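Local atomic coordinates of CEP104 (Gallus gallus, PDB entry 5JO8), a protein that is a centriolar protein whose TOG domain, the part in this structure, probably binds tubulin or microtubules. Residues 245-248 and 249-253. Numbering follows the deposited sequence.
Sequences KHKA and AILEY
The carbonyl oxygen of H246 accepts the first bond of a short helix: I250 N donates to H246 O over 3.0 Å, with an N-H...O angle of 161°. H246 stands at the N-cap position, its backbone turning the chain out of helix 229-245 and into helix 247-253. Its part in this contact is played mainly by the backbone carbonyl, while its side chain rests on I213 of helix 213-223. Two further i to i+4 bonds carry the winding on, L251 N to K247 O at 3.1 Å and E252 N to A248 O at 3.0 Å.

Side chains crowd these same carbonyls. The CG1 branch of I250, set beside its own backbone N by a chi1 of -59°, comes within 3.1 Å of H246 O and lays hydrocarbon against the oxygen that the backbone N-H already engages. The branched, apolar chain suits this buried place, where I250 also meets I239 and M242 of helix 229-245, M217 of helix 213-223 and F274 of helix 265-276.

K247, an exposed residue, runs extended to CE and then bends at chi4 (-59°), which turns NZ back to 3.6 Å from L251 CD1. Lysine fits here because its long aliphatic chain can lie across the leucine, CG touching the same methyl at 3.8 Å; L251 in turn reaches Y243 and F274. Further round, the stem of E252 folds back over A248 O, with CD 3.2 Å from that oxygen, and the small A248 suits this exposed turn.

The i to i+4 bonds are those of an alpha-helix, and its side chains make it amphipathic: buried I250 packs against neighbouring helices, opposed by exposed K247, A248 and E252, near the C-terminal end of the all-helical TOG domain, a solenoid of stacked helices of the HEAT-repeat kind.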
loop_
_atom_site.group_PDB
_atom_site.type_symbol
_atom_site.label_atom_id
_atom_site.label_comp_id
_atom_site.label_asym_id
_atom_site.label_seq_id
_atom_site.Cartn_x
_atom_site.Cartn_y
_atom_site.Cartn_z
ATOM N N LYS A 245 -17.150 -15.106 -13.809
ATOM C CA LYS A 245 -16.488 -16.309 -13.320
ATOM C C LYS A 245 -17.299 -17.017 -12.235
ATOM O O LYS A 245 -17.229 -18.241 -12.096
ATOM C CB LYS A 245 -15.107 -15.952 -12.761
ATOM C CG LYS A 245 -14.232 -15.140 -13.706
ATOM C CD LYS A 245 -13.199 -14.325 -12.937
ATOM C CE LYS A 245 -11.787 -14.575 -13.443
ATOM N NZ LYS A 245 -11.296 -15.932 -13.073
ATOM N N HIS A 246 -18.067 -16.249 -11.466
ATOM C CA HIS A 246 -18.694 -16.779 -10.256
ATOM C C HIS A 246 -20.161 -16.380 -10.173
ATOM O O HIS A 246 -20.605 -15.815 -9.171
ATOM C CB HIS A 246 -17.959 -16.263 -9.021
ATOM C CG HIS A 246 -16.476 -16.480 -9.060
ATOM N ND1 HIS A 246 -15.895 -17.698 -8.783
ATOM C CD2 HIS A 246 -15.457 -15.629 -9.329
ATOM C CE1 HIS A 246 -14.582 -17.591 -8.885
ATOM N NE2 HIS A 246 -14.290 -16.346 -9.216
ATOM N N LYS A 247 -20.908 -16.681 -11.228
ATOM C CA LYS A 247 -22.283 -16.215 -11.361
ATOM C C LYS A 247 -23.158 -16.514 -10.134
ATOM O O LYS A 247 -23.789 -15.607 -9.583
ATOM C CB LYS A 247 -22.915 -16.796 -12.626
ATOM C CG LYS A 247 -24.386 -16.483 -12.791
ATOM C CD LYS A 247 -24.882 -16.900 -14.167
ATOM C CE LYS A 247 -26.381 -16.704 -14.295
ATOM N NZ LYS A 247 -27.119 -17.490 -13.273
ATOM N N ALA A 248 -23.176 -17.776 -9.711
ATOM C CA ALA A 248 -24.028 -18.215 -8.602
ATOM C C ALA A 248 -23.702 -17.486 -7.305
ATOM O O ALA A 248 -24.602 -16.977 -6.632
ATOM C CB ALA A 248 -23.907 -19.725 -8.399
ATOM N N ALA A 249 -22.415 -17.434 -6.971
ATOM C CA ALA A 249 -21.955 -16.806 -5.735
ATOM C C ALA A 249 -22.314 -15.330 -5.694
ATOM O O ALA A 249 -22.734 -14.813 -4.660
ATOM C CB ALA A 249 -20.455 -16.994 -5.571
ATOM N N ILE A 250 -22.168 -14.654 -6.829
ATOM C CA ILE A 250 -22.471 -13.235 -6.894
ATOM C C ILE A 250 -23.954 -12.979 -6.689
ATOM O O ILE A 250 -24.345 -12.107 -5.908
ATOM C CB ILE A 250 -21.961 -12.616 -8.203
ATOM C CG1 ILE A 250 -20.444 -12.792 -8.331
ATOM C CG2 ILE A 250 -22.359 -11.156 -8.281
ATOM C CD1 ILE A 250 -19.668 -12.479 -7.089
ATOM N N LEU A 251 -24.792 -13.740 -7.385
ATOM C CA LEU A 251 -26.232 -13.567 -7.247
ATOM C C LEU A 251 -26.717 -13.889 -5.831
ATOM O O LEU A 251 -27.666 -13.278 -5.336
ATOM C CB LEU A 251 -26.969 -14.424 -8.276
ATOM C CG LEU A 251 -26.764 -13.967 -9.716
ATOM C CD1 LEU A 251 -27.256 -15.042 -10.674
ATOM C CD2 LEU A 251 -27.489 -12.654 -9.949
ATOM N N GLU A 252 -26.059 -14.851 -5.196
ATOM C CA GLU A 252 -26.386 -15.237 -3.826
ATOM C C GLU A 252 -25.950 -14.175 -2.824
ATOM O O GLU A 252 -26.469 -14.113 -1.713
ATOM C CB GLU A 252 -25.746 -16.584 -3.492
ATOM C CG GLU A 252 -26.472 -17.779 -4.113
ATOM C CD GLU A 252 -25.567 -18.984 -4.282
ATOM O OE1 GLU A 252 -24.406 -18.928 -3.819
ATOM O OE2 GLU A 252 -26.013 -19.981 -4.891
ATOM N N TYR A 253 -25.003 -13.332 -3.219
ATOM C CA TYR A 253 -24.495 -12.315 -2.313
ATOM C C TYR A 253 -25.394 -11.093 -2.308
ATOM O O TYR A 253 -25.696 -10.520 -1.254
ATOM C CB TYR A 253 -23.066 -11.912 -2.710
ATOM C CG TYR A 253 -22.341 -11.133 -1.635
ATOM C CD1 TYR A 253 -21.624 -11.795 -0.648
ATOM C CD2 TYR A 253 -22.381 -9.747 -1.593
ATOM C CE1 TYR A 253 -20.966 -11.091 0.360
ATOM C CE2 TYR A 253 -21.724 -9.031 -0.590
ATOM C CZ TYR A 253 -21.016 -9.716 0.376
ATOM O OH TYR A 253 -20.363 -9.025 1.372
#